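Local coordinates for protein 3-oxosteroid 1-dehydrogenase (PDB 7P18) that probably catalyses the FAD-dependent introduction of a double bond into ring A of 3-oxosteroids, giving 3-oxo-Delta(1)-steroids, at residues A[133-142]-A[204-215]; A[316-327]-A[489-500]. All coordinates share one frame; numbering follows the deposited sequence.

Contact 1: residues A[133-142]-A[204-215]; sequences EPMLFDAALL and RKRGLGNAMAAG
Phe137 and Arg206 face each other as an antiparallel hydrogen-bonded pair, Phe137 N donating to Arg206 O at 2.8 Å and Arg206 N to Phe137 O at 2.7 Å. A further backbone bond joins Ala139 N to Arg204 O at 2.8 Å as the chain leaves the strand for the 3-10 segment that begins at Ala139. The aromatic ring illustrates how a strand can seat a helix. With CG anti to the backbone N (chi1 -174°), Phe137 lays one ring face against the helix, where Gly215 CA sits 3.8 Å from the ring centroid in a CH-pi contact. Phe137 CD2 also meets Ala214 CB at 3.6 Å, while its CB rests on Ala211. Shortening Phe137 to an alanine would probably open a gap here, depriving Gly215 and Ala214 of the surface they lean on. On the opposite face of the sheet, Asp138 OD1 forms a salt bridge with Arg204 NH1 at 2.7 Å; carboxylate and guanidinium planes stand 78° apart, and the hydrogen bond is weak. The same oxygen accepts from Ala140 N in an Asx turn, and Arg204 has a second acidic partner, Asp193, which its NE meets in a salt bridge. Arg206 turns back on its own segment, gripping Asn210 OD1 side-on through NE and NH2, with NH1 bound to Asp203 O. A water links Glu133 OE1 and Pro134 O to Leu208 N, while Glu133 OE2 is held by Thr167. Strand 131-138 pairs on with strands 109-111 and 53-54, Trp196 of helix 194-197 touches Ala140 and Arg204, and Leu142 lies on Arg217, His218 and Leu221 further along helix 208-222.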
loop_
_atom_site.group_PDB
_atom_site.type_symbol
_atom_site.label_atom_id
_atom_site.label_comp_id
_atom_site.label_asym_id
_atom_site.label_seq_id
_atom_site.Cartn_x
_atom_site.Cartn_y
_atom_site.Cartn_z
ATOM N N GLU A 133 6.052 -8.568 -8.202
ATOM C CA GLU A 133 5.003 -7.714 -8.808
ATOM C C GLU A 133 4.367 -8.414 -10.007
ATOM O O GLU A 133 4.891 -9.422 -10.526
ATOM C CB GLU A 133 5.615 -6.376 -9.177
ATOM C CG GLU A 133 6.466 -6.409 -10.456
ATOM C CD GLU A 133 6.701 -5.019 -11.012
ATOM O OE1 GLU A 133 5.731 -4.166 -10.949
ATOM O OE2 GLU A 133 7.860 -4.764 -11.428
ATOM N N PRO A 134 3.194 -7.912 -10.443
ATOM C CA PRO A 134 2.479 -8.479 -11.580
ATOM C C PRO A 134 3.046 -8.080 -12.946
ATOM O O PRO A 134 3.548 -6.953 -13.107
ATOM C CB PRO A 134 1.075 -7.881 -11.508
ATOM C CG PRO A 134 1.025 -7.098 -10.205
ATOM C CD PRO A 134 2.442 -6.834 -9.784
ATOM N N MET A 135 3.013 -9.010 -13.895
ATOM C CA MET A 135 3.148 -8.673 -15.334
ATOM C C MET A 135 1.933 -7.816 -15.741
ATOM O O MET A 135 0.835 -7.952 -15.125
ATOM C CB MET A 135 3.173 -9.955 -16.168
ATOM C CG MET A 135 4.385 -10.822 -15.875
ATOM S SD MET A 135 4.487 -12.197 -17.077
ATOM C CE MET A 135 5.079 -11.278 -18.505
ATOM N N LEU A 136 2.110 -6.939 -16.724
ATOM C CA LEU A 136 0.960 -6.194 -17.322
ATOM C C LEU A 136 -0.146 -7.192 -17.672
ATOM O O LEU A 136 0.140 -8.303 -18.173
ATOM C CB LEU A 136 1.426 -5.407 -18.550
ATOM C CG LEU A 136 2.456 -4.304 -18.333
ATOM C CD1 LEU A 136 2.743 -3.595 -19.657
ATOM C CD2 LEU A 136 2.002 -3.279 -17.310
ATOM N N PHE A 137 -1.379 -6.842 -17.343
ATOM C CA PHE A 137 -2.572 -7.677 -17.548
ATOM C C PHE A 137 -3.463 -7.008 -18.615
ATOM O O PHE A 137 -3.633 -5.752 -18.612
ATOM C CB PHE A 137 -3.317 -7.869 -16.224
ATOM C CG PHE A 137 -4.456 -8.831 -16.345
ATOM C CD1 PHE A 137 -4.245 -10.180 -16.208
ATOM C CD2 PHE A 137 -5.730 -8.391 -16.652
ATOM C CE1 PHE A 137 -5.286 -11.076 -16.363
ATOM C CE2 PHE A 137 -6.766 -9.282 -16.829
ATOM C CZ PHE A 137 -6.541 -10.629 -16.664
ATOM N N ASP A 138 -4.054 -7.852 -19.458
ATOM C CA ASP A 138 -4.938 -7.477 -20.595
ATOM C C ASP A 138 -6.377 -7.328 -20.108
ATOM O O ASP A 138 -7.053 -8.350 -19.985
ATOM C CB ASP A 138 -4.861 -8.560 -21.672
ATOM C CG ASP A 138 -5.609 -8.216 -22.950
ATOM O OD1 ASP A 138 -6.074 -7.052 -23.082
ATOM O OD2 ASP A 138 -5.666 -9.111 -23.795
ATOM N N ALA A 139 -6.808 -6.093 -19.815
ATOM C CA ALA A 139 -8.185 -5.764 -19.366
ATOM C C ALA A 139 -9.248 -6.201 -20.386
ATOM O O ALA A 139 -10.427 -6.417 -19.967
ATOM C CB ALA A 139 -8.274 -4.284 -19.102
ATOM N N ALA A 140 -8.903 -6.358 -21.670
ATOM C CA ALA A 140 -9.876 -6.855 -22.678
ATOM C C ALA A 140 -10.415 -8.208 -22.225
ATOM O O ALA A 140 -11.599 -8.484 -22.479
ATOM C CB ALA A 140 -9.259 -6.937 -24.060
ATOM N N LEU A 141 -9.621 -9.009 -21.490
ATOM C CA LEU A 141 -10.084 -10.348 -21.010
ATOM C C LEU A 141 -11.241 -10.201 -20.022
ATOM O O LEU A 141 -11.962 -11.192 -19.787
ATOM C CB LEU A 141 -8.922 -11.118 -20.373
ATOM C CG LEU A 141 -7.711 -11.388 -21.265
ATOM C CD1 LEU A 141 -6.558 -11.953 -20.436
ATOM C CD2 LEU A 141 -8.048 -12.354 -22.386
ATOM N N LEU A 142 -11.466 -9.009 -19.458
ATOM C CA LEU A 142 -12.590 -8.792 -18.517
ATOM C C LEU A 142 -13.937 -8.594 -19.244
ATOM O O LEU A 142 -14.975 -8.638 -18.546
ATOM C CB LEU A 142 -12.270 -7.574 -17.653
ATOM C CG LEU A 142 -11.077 -7.767 -16.714
ATOM C CD1 LEU A 142 -10.689 -6.432 -16.125
ATOM C CD2 LEU A 142 -11.418 -8.790 -15.637
ATOM N N ARG A 204 -5.484 -0.448 -22.177
ATOM C CA ARG A 204 -6.008 -1.830 -22.133
ATOM C C ARG A 204 -5.120 -2.707 -21.220
ATOM O O ARG A 204 -5.635 -3.676 -20.606
ATOM C CB ARG A 204 -5.981 -2.381 -23.558
ATOM C CG ARG A 204 -6.460 -3.816 -23.668
ATOM C CD ARG A 204 -6.804 -4.155 -25.099
ATOM N NE ARG A 204 -5.614 -4.238 -25.907
ATOM C CZ ARG A 204 -4.954 -5.356 -26.162
ATOM N NH1 ARG A 204 -5.354 -6.510 -25.659
ATOM N NH2 ARG A 204 -3.880 -5.310 -26.926
ATOM N N LYS A 205 -3.824 -2.459 -21.275
ATOM C CA LYS A 205 -2.822 -3.106 -20.396
ATOM C C LYS A 205 -2.871 -2.395 -19.050
ATOM O O LYS A 205 -2.760 -1.132 -19.003
ATOM C CB LYS A 205 -1.411 -3.048 -20.979
ATOM C CG LYS A 205 -1.234 -3.732 -22.327
ATOM C CD LYS A 205 -1.579 -5.172 -22.282
ATOM C CE LYS A 205 -1.400 -5.839 -23.620
ATOM N NZ LYS A 205 -1.272 -7.302 -23.455
ATOM N N ARG A 206 -3.017 -3.180 -17.992
ATOM C CA ARG A 206 -2.990 -2.668 -16.603
ATOM C C ARG A 206 -1.701 -3.153 -15.926
ATOM O O ARG A 206 -1.235 -4.263 -16.199
ATOM C CB ARG A 206 -4.268 -3.121 -15.889
ATOM C CG ARG A 206 -5.579 -2.914 -16.640
ATOM C CD ARG A 206 -5.783 -1.505 -17.162
ATOM N NE ARG A 206 -5.689 -0.474 -16.150
ATOM C CZ ARG A 206 -5.436 0.819 -16.370
ATOM N NH1 ARG A 206 -5.235 1.290 -17.590
ATOM N NH2 ARG A 206 -5.377 1.655 -15.350
ATOM N N GLY A 207 -1.161 -2.314 -15.055
ATOM C CA GLY A 207 0.046 -2.575 -14.257
ATOM C C GLY A 207 -0.218 -2.459 -12.773
ATOM O O GLY A 207 -1.315 -1.994 -12.374
ATOM N N LEU A 208 0.753 -2.888 -11.978
ATOM C CA LEU A 208 0.790 -2.653 -10.518
ATOM C C LEU A 208 -0.481 -3.227 -9.904
ATOM O O LEU A 208 -0.879 -4.315 -10.327
ATOM C CB LEU A 208 0.944 -1.154 -10.272
ATOM C CG LEU A 208 2.125 -0.508 -10.986
ATOM C CD1 LEU A 208 2.156 0.990 -10.685
ATOM C CD2 LEU A 208 3.453 -1.150 -10.614
ATOM N N GLY A 209 -1.091 -2.542 -8.935
ATOM C CA GLY A 209 -2.287 -3.058 -8.243
ATOM C C GLY A 209 -3.443 -3.204 -9.192
ATOM O O GLY A 209 -4.351 -3.992 -8.936
ATOM N N ASN A 210 -3.472 -2.432 -10.278
ATOM C CA ASN A 210 -4.580 -2.542 -11.262
ATOM C C ASN A 210 -4.444 -3.865 -12.023
ATOM O O ASN A 210 -5.478 -4.504 -12.318
ATOM C CB ASN A 210 -4.593 -1.308 -12.173
ATOM C CG ASN A 210 -5.938 -0.607 -12.208
ATOM O OD1 ASN A 210 -6.342 -0.167 -13.265
ATOM N ND2 ASN A 210 -6.624 -0.491 -11.084
ATOM N N ALA A 211 -3.226 -4.314 -12.332
ATOM C CA ALA A 211 -3.021 -5.656 -12.941
ATOM C C ALA A 211 -3.481 -6.730 -11.961
ATOM O O ALA A 211 -4.147 -7.671 -12.334
ATOM C CB ALA A 211 -1.588 -5.868 -13.342
ATOM N N MET A 212 -3.127 -6.560 -10.696
ATOM C CA MET A 212 -3.472 -7.521 -9.630
ATOM C C MET A 212 -5.002 -7.653 -9.527
ATOM O O MET A 212 -5.507 -8.781 -9.576
ATOM C CB MET A 212 -2.859 -7.048 -8.308
ATOM C CG MET A 212 -3.170 -7.935 -7.133
ATOM S SD MET A 212 -2.385 -7.293 -5.651
ATOM C CE MET A 212 -3.355 -5.823 -5.392
ATOM N N ALA A 213 -5.720 -6.534 -9.385
ATOM C CA ALA A 213 -7.184 -6.522 -9.211
ATOM C C ALA A 213 -7.885 -7.010 -10.481
ATOM O O ALA A 213 -8.828 -7.822 -10.370
ATOM C CB ALA A 213 -7.648 -5.148 -8.784
ATOM N N ALA A 214 -7.448 -6.579 -11.653
ATOM C CA ALA A 214 -8.003 -7.069 -12.945
ATOM C C ALA A 214 -7.806 -8.579 -13.055
ATOM O O ALA A 214 -8.778 -9.315 -13.378
ATOM C CB ALA A 214 -7.288 -6.376 -14.082
ATOM N N GLY A 215 -6.567 -9.033 -12.809
ATOM C CA GLY A 215 -6.231 -10.478 -12.910
ATOM C C GLY A 215 -7.051 -11.320 -11.953
ATOM O O GLY A 215 -7.520 -12.382 -12.358
HETATM O O HOH W 1 3.275 -4.450 -12.227
HETATM O O HOH W 2 -1.019 -8.939 -20.885
#

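Contact 2: residues A[316-327]-A[489-500]; sequences LMDWAWWVPSIH and MRVDAGDIGTKG. With FAD (flavin-adenine dinucleotide), chain C.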
loop_
_atom_site.group_PDB
_atom_site.type_symbol
_atom_site.label_atom_id
_atom_site.label_comp_id
_atom_site.label_asym_id
_atom_site.label_seq_id
_atom_site.Cartn_x
_atom_site.Cartn_y
_atom_site.Cartn_z
ATOM N N LEU A 316 -3.144 -3.775 17.890
ATOM C CA LEU A 316 -2.366 -2.810 17.084
ATOM C C LEU A 316 -3.262 -1.655 16.582
ATOM O O LEU A 316 -2.878 -1.001 15.621
ATOM C CB LEU A 316 -1.692 -3.587 15.946
ATOM C CG LEU A 316 -0.673 -4.624 16.416
ATOM C CD1 LEU A 316 -0.183 -5.484 15.262
ATOM C CD2 LEU A 316 0.470 -3.915 17.109
ATOM N N MET A 317 -4.378 -1.347 17.252
ATOM C CA MET A 317 -5.393 -0.408 16.684
ATOM C C MET A 317 -4.834 1.026 16.650
ATOM O O MET A 317 -5.415 1.853 15.937
ATOM C CB MET A 317 -6.682 -0.492 17.482
ATOM C CG MET A 317 -7.397 -1.818 17.289
ATOM S SD MET A 317 -8.091 -2.038 15.705
ATOM C CE MET A 317 -9.574 -1.020 15.839
ATOM N N ASP A 318 -3.764 1.283 17.375
ATOM C CA ASP A 318 -3.127 2.626 17.429
ATOM C C ASP A 318 -2.169 2.830 16.239
ATOM O O ASP A 318 -1.661 3.960 16.105
ATOM C CB ASP A 318 -2.491 2.867 18.801
ATOM C CG ASP A 318 -1.434 1.862 19.219
ATOM O OD1 ASP A 318 -1.519 0.711 18.828
ATOM O OD2 ASP A 318 -0.514 2.261 19.885
ATOM N N TRP A 319 -1.975 1.818 15.371
ATOM C CA TRP A 319 -1.026 1.913 14.230
ATOM C C TRP A 319 -1.769 2.020 12.896
ATOM O O TRP A 319 -2.786 1.326 12.672
ATOM C CB TRP A 319 -0.056 0.713 14.233
ATOM C CG TRP A 319 1.110 0.965 15.133
ATOM C CD1 TRP A 319 1.093 0.974 16.487
ATOM C CD2 TRP A 319 2.413 1.420 14.763
ATOM N NE1 TRP A 319 2.302 1.325 16.991
ATOM C CE2 TRP A 319 3.144 1.592 15.955
ATOM C CE3 TRP A 319 3.067 1.620 13.544
ATOM C CZ2 TRP A 319 4.471 1.999 15.978
ATOM C CZ3 TRP A 319 4.389 2.006 13.565
ATOM C CH2 TRP A 319 5.080 2.192 14.755
ATOM N N ALA A 320 -1.236 2.834 11.987
ATOM C CA ALA A 320 -1.679 2.873 10.586
ATOM C C ALA A 320 -0.461 2.574 9.710
ATOM O O ALA A 320 0.705 2.723 10.179
ATOM C CB ALA A 320 -2.324 4.201 10.227
ATOM N N TRP A 321 -0.735 2.220 8.476
ATOM C CA TRP A 321 0.310 2.095 7.448
ATOM C C TRP A 321 0.639 3.525 6.980
ATOM O O TRP A 321 0.128 3.941 5.935
ATOM C CB TRP A 321 -0.140 1.183 6.319
ATOM C CG TRP A 321 -0.502 -0.239 6.665
ATOM C CD1 TRP A 321 -1.736 -0.803 6.591
ATOM C CD2 TRP A 321 0.402 -1.336 6.897
ATOM N NE1 TRP A 321 -1.673 -2.161 6.813
ATOM C CE2 TRP A 321 -0.375 -2.502 7.053
ATOM C CE3 TRP A 321 1.772 -1.426 7.080
ATOM C CZ2 TRP A 321 0.198 -3.753 7.272
ATOM C CZ3 TRP A 321 2.347 -2.652 7.315
ATOM C CH2 TRP A 321 1.563 -3.801 7.413
ATOM N N TRP A 322 1.424 4.252 7.761
ATOM C CA TRP A 322 1.680 5.701 7.492
ATOM C C TRP A 322 2.328 5.855 6.109
ATOM O O TRP A 322 3.121 4.967 5.656
ATOM C CB TRP A 322 2.547 6.370 8.559
ATOM C CG TRP A 322 2.126 6.125 9.969
ATOM C CD1 TRP A 322 2.822 5.456 10.925
ATOM C CD2 TRP A 322 0.909 6.598 10.598
ATOM N NE1 TRP A 322 2.113 5.468 12.102
ATOM C CE2 TRP A 322 0.922 6.110 11.915
ATOM C CE3 TRP A 322 -0.198 7.327 10.162
ATOM C CZ2 TRP A 322 -0.106 6.387 12.822
ATOM C CZ3 TRP A 322 -1.249 7.540 11.040
ATOM C CH2 TRP A 322 -1.184 7.099 12.363
ATOM N N VAL A 323 1.999 6.950 5.432
ATOM C CA VAL A 323 2.794 7.474 4.287
ATOM C C VAL A 323 2.728 8.998 4.355
ATOM O O VAL A 323 1.646 9.551 4.556
ATOM C CB VAL A 323 2.324 6.899 2.939
ATOM C CG1 VAL A 323 0.932 7.330 2.501
ATOM C CG2 VAL A 323 3.316 7.151 1.817
ATOM N N PRO A 324 3.834 9.733 4.110
ATOM C CA PRO A 324 3.747 11.180 3.902
ATOM C C PRO A 324 2.858 11.395 2.677
ATOM O O PRO A 324 3.032 10.728 1.698
ATOM C CB PRO A 324 5.199 11.650 3.664
ATOM C CG PRO A 324 5.952 10.395 3.294
ATOM C CD PRO A 324 5.221 9.259 4.008
ATOM N N SER A 325 1.891 12.323 2.752
ATOM C CA SER A 325 0.913 12.494 1.648
ATOM C C SER A 325 0.704 13.984 1.332
ATOM O O SER A 325 0.951 14.834 2.212
ATOM C CB SER A 325 -0.418 11.824 1.926
ATOM O OG SER A 325 -1.124 12.575 2.903
ATOM N N ILE A 326 0.229 14.227 0.114
ATOM C CA ILE A 326 0.104 15.580 -0.520
ATOM C C ILE A 326 -1.342 15.789 -0.981
ATOM O O ILE A 326 -1.868 14.986 -1.804
ATOM C CB ILE A 326 1.045 15.703 -1.736
ATOM C CG1 ILE A 326 2.510 15.448 -1.381
ATOM C CG2 ILE A 326 0.867 17.046 -2.452
ATOM C CD1 ILE A 326 3.076 16.358 -0.356
ATOM N N HIS A 327 -1.904 16.919 -0.573
ATOM C CA HIS A 327 -3.246 17.366 -0.994
ATOM C C HIS A 327 -3.137 17.795 -2.465
ATOM O O HIS A 327 -2.187 18.566 -2.806
ATOM C CB HIS A 327 -3.737 18.508 -0.123
ATOM C CG HIS A 327 -4.899 19.219 -0.717
ATOM N ND1 HIS A 327 -6.156 18.666 -0.772
ATOM C CD2 HIS A 327 -4.968 20.416 -1.330
ATOM C CE1 HIS A 327 -6.953 19.496 -1.412
ATOM N NE2 HIS A 327 -6.251 20.576 -1.762
ATOM N N MET A 489 6.594 21.794 -0.167
ATOM C CA MET A 489 5.367 20.982 -0.243
ATOM C C MET A 489 5.014 20.550 1.191
ATOM O O MET A 489 5.909 20.409 2.053
ATOM C CB MET A 489 5.543 19.794 -1.184
ATOM C CG MET A 489 5.746 20.265 -2.621
ATOM S SD MET A 489 6.085 18.911 -3.768
ATOM C CE MET A 489 4.452 18.196 -3.974
ATOM N N ARG A 490 3.723 20.535 1.456
ATOM C CA ARG A 490 3.161 20.185 2.773
ATOM C C ARG A 490 2.999 18.665 2.838
ATOM O O ARG A 490 2.168 18.119 2.100
ATOM C CB ARG A 490 1.818 20.891 2.973
ATOM C CG ARG A 490 1.149 20.537 4.299
ATOM C CD ARG A 490 -0.294 21.045 4.386
ATOM N NE ARG A 490 -0.994 20.935 3.121
ATOM C CZ ARG A 490 -1.691 21.909 2.525
ATOM N NH1 ARG A 490 -1.988 23.024 3.177
ATOM N NH2 ARG A 490 -2.146 21.709 1.297
ATOM N N VAL A 491 3.745 18.042 3.725
ATOM C CA VAL A 491 3.705 16.574 3.929
ATOM C C VAL A 491 2.788 16.267 5.132
ATOM O O VAL A 491 3.163 16.501 6.305
ATOM C CB VAL A 491 5.134 16.031 4.079
ATOM C CG1 VAL A 491 5.072 14.579 4.347
ATOM C CG2 VAL A 491 5.945 16.246 2.802
ATOM N N ASP A 492 1.632 15.719 4.832
ATOM C CA ASP A 492 0.663 15.303 5.872
ATOM C C ASP A 492 1.029 13.911 6.396
ATOM O O ASP A 492 1.669 13.117 5.644
ATOM C CB ASP A 492 -0.750 15.328 5.296
ATOM C CG ASP A 492 -1.329 16.736 5.212
ATOM O OD1 ASP A 492 -1.181 17.452 6.191
ATOM O OD2 ASP A 492 -1.900 17.072 4.141
ATOM N N ALA A 493 0.639 13.592 7.623
ATOM C CA ALA A 493 0.796 12.204 8.156
ATOM C C ALA A 493 -0.306 11.354 7.554
ATOM O O ALA A 493 -1.330 11.138 8.251
ATOM C CB ALA A 493 0.732 12.214 9.674
ATOM N N GLY A 494 -0.152 10.984 6.283
ATOM C CA GLY A 494 -1.088 10.151 5.528
ATOM C C GLY A 494 -0.971 8.667 5.876
ATOM O O GLY A 494 -0.223 8.311 6.786
ATOM N N ASP A 495 -1.733 7.859 5.166
ATOM C CA ASP A 495 -1.794 6.402 5.349
ATOM C C ASP A 495 -2.255 5.768 4.044
ATOM O O ASP A 495 -2.857 6.432 3.200
ATOM C CB ASP A 495 -2.727 6.036 6.516
ATOM C CG ASP A 495 -4.176 6.353 6.207
ATOM O OD1 ASP A 495 -4.763 5.658 5.348
ATOM O OD2 ASP A 495 -4.638 7.402 6.730
ATOM N N ILE A 496 -1.974 4.485 3.914
ATOM C CA ILE A 496 -2.495 3.582 2.882
ATOM C C ILE A 496 -3.426 2.555 3.533
ATOM O O ILE A 496 -3.680 1.512 2.916
ATOM C CB ILE A 496 -1.302 2.967 2.107
ATOM C CG1 ILE A 496 -0.384 2.101 2.978
ATOM C CG2 ILE A 496 -0.523 4.100 1.452
ATOM C CD1 ILE A 496 0.832 1.524 2.228
ATOM N N GLY A 497 -4.014 2.898 4.668
ATOM C CA GLY A 497 -4.894 1.990 5.436
ATOM C C GLY A 497 -4.482 1.960 6.891
ATOM O O GLY A 497 -3.356 2.331 7.194
ATOM N N THR A 498 -5.373 1.489 7.777
ATOM C CA THR A 498 -5.030 1.165 9.163
ATOM C C THR A 498 -4.329 -0.209 9.211
ATOM O O THR A 498 -4.507 -1.036 8.291
ATOM C CB THR A 498 -6.291 1.296 10.029
ATOM O OG1 THR A 498 -7.303 0.580 9.319
ATOM C CG2 THR A 498 -6.657 2.756 10.189
ATOM N N LYS A 499 -3.539 -0.425 10.242
ATOM C CA LYS A 499 -2.615 -1.579 10.399
ATOM C C LYS A 499 -3.122 -2.572 11.450
ATOM O O LYS A 499 -2.739 -3.767 11.401
ATOM C CB LYS A 499 -1.251 -1.032 10.834
ATOM C CG LYS A 499 -0.057 -1.960 10.696
ATOM C CD LYS A 499 1.225 -1.384 11.296
ATOM C CE LYS A 499 2.505 -1.879 10.648
ATOM N NZ LYS A 499 2.579 -3.366 10.575
ATOM N N GLY A 500 -3.914 -2.105 12.407
ATOM C CA GLY A 500 -4.473 -2.923 13.487
ATOM C C GLY A 500 -5.816 -3.449 13.075
ATOM O O GLY A 500 -6.320 -3.011 12.078
HETATM P PA FAD C . -8.875 -3.127 0.208
HETATM O O1A FAD C . -7.937 -3.451 -0.898
HETATM O O2A FAD C . -9.099 -1.648 0.374
HETATM O O5B FAD C . -10.238 -3.875 -0.096
HETATM C C5B FAD C . -11.331 -3.748 0.851
HETATM C C4B FAD C . -12.615 -3.733 0.079
HETATM O O4B FAD C . -13.718 -3.954 1.000
HETATM C C3B FAD C . -12.933 -2.420 -0.668
HETATM O O3B FAD C . -13.276 -2.672 -2.026
HETATM C C2B FAD C . -14.093 -1.826 0.135
HETATM O O2B FAD C . -14.899 -0.938 -0.628
HETATM C C1B FAD C . -14.771 -3.084 0.679
HETATM N N9A FAD C . -15.613 -2.867 1.856
HETATM C C8A FAD C . -15.453 -1.975 2.878
HETATM N N7A FAD C . -16.473 -1.986 3.731
HETATM C C5A FAD C . -17.318 -2.979 3.252
HETATM C C6A FAD C . -18.554 -3.485 3.709
HETATM N N6A FAD C . -19.225 -3.001 4.761
HETATM N N1A FAD C . -19.121 -4.476 2.988
HETATM C C2A FAD C . -18.476 -4.929 1.909
HETATM N N3A FAD C . -17.350 -4.484 1.342
HETATM C C4A FAD C . -16.803 -3.514 2.095
HETATM N N1 FAD C . 0.684 -2.501 -0.112
HETATM C C2 FAD C . 1.520 -3.479 -0.528
HETATM O O2 FAD C . 1.740 -4.476 0.183
HETATM N N3 FAD C . 2.114 -3.432 -1.725
HETATM C C4 FAD C . 2.146 -2.282 -2.487
HETATM O O4 FAD C . 2.616 -2.344 -3.618
HETATM C C4X FAD C . 1.311 -1.206 -2.083
HETATM N N5 FAD C . 1.280 -0.099 -2.806
HETATM C C5X FAD C . 0.402 0.888 -2.423
HETATM C C6 FAD C . 0.277 2.043 -3.230
HETATM C C7 FAD C . -0.687 3.008 -2.973
HETATM C C7M FAD C . -0.824 4.222 -3.869
HETATM C C8 FAD C . -1.593 2.801 -1.918
HETATM C C8M FAD C . -2.677 3.825 -1.629
HETATM C C9 FAD C . -1.428 1.721 -1.073
HETATM C C9A FAD C . -0.475 0.717 -1.329
HETATM N N10 FAD C . -0.298 -0.402 -0.500
HETATM C C10 FAD C . 0.578 -1.417 -0.863
HETATM C "C1'" FAD C . -1.215 -0.660 0.617
HETATM C "C2'" FAD C . -2.333 -1.622 0.157
HETATM O "O2'" FAD C . -3.007 -1.161 -1.013
HETATM C "C3'" FAD C . -3.370 -1.902 1.259
HETATM O "O3'" FAD C . -2.756 -2.031 2.543
HETATM C "C4'" FAD C . -4.203 -3.119 0.915
HETATM O "O4'" FAD C . -4.752 -2.920 -0.380
HETATM C "C5'" FAD C . -5.308 -3.413 1.907
HETATM O "O5'" FAD C . -6.047 -4.523 1.364
HETATM P P FAD C . -7.436 -4.949 2.009
HETATM O O1P FAD C . -7.857 -6.070 1.159
HETATM O O2P FAD C . -7.383 -5.047 3.467
HETATM O O3P FAD C . -8.408 -3.680 1.654
HETATM O O HOH W 3 -5.181 0.435 13.269
HETATM O O HOH W 4 -0.564 18.204 1.876
HETATM O O HOH W 5 -0.770 20.059 -1.009
#
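Trp319 O is gripped twice, by Lys499 N at 3.1 Å and by a water at 2.6 Å that also bridges Met317 O and Gly500 N. From there the antiparallel pairing passes through a beta bulge: Trp321 stands against both Ile496 and Gly497, its N donating to Gly497 O and its O accepting from Ile496 N. Asp495 OD1 steadies the corner by accepting from Gly497 N in an Asx turn, and is itself bonded to Ser293. Lys499 lies across Trp321 almost at right angles, CG 3.7 Å from the centroid of the six-membered ring and directly over its face, while Lys499 CD runs beside Trp319 CB at 3.8 Å. The ammonium group goes on to Gly533 O and Ala535 O, which fix the far end of the chain. Ile496, at the corner, shows how a turn in the chain can present a residue to a cofactor: its CG1, set between backbone N and carbonyl carbon (chi1 63°), touches Trp321 CB at 3.5 Å, and its CD1 reaches C1' of the FAD at 3.4 Å. Gly494 lacks the CB that would strike Ser325 OG, a hydroxyl bonded to Trp292 O. Strand 335-336 flanks 320-326 and strand 383-387 flanks 489-491, while helix 363-377 packs on Val323 and Pro324 through Tyr363 and Phe366.

In the fold
From the N terminus the chain first builds part of the parallel sheet of the Rossmann-type FAD-binding fold, with strands 10-13 and 33-36. Contact 1 then closes a loop of 61 residues, rich in helix, and ties a small antiparallel sheet to the start of helix 208-222. Only after it has closed does contact 2 open, bringing 316-327 against 489-500 over an intervening 161 residues within the larger antiparallel sheet. The two loops thus follow in series, neither nested nor crossed. Their centres are 26 Å apart, with the flavin ring between them, and the side chains of Leu208 and Ile496 come within about 4 and 5 Å of the bound steroid.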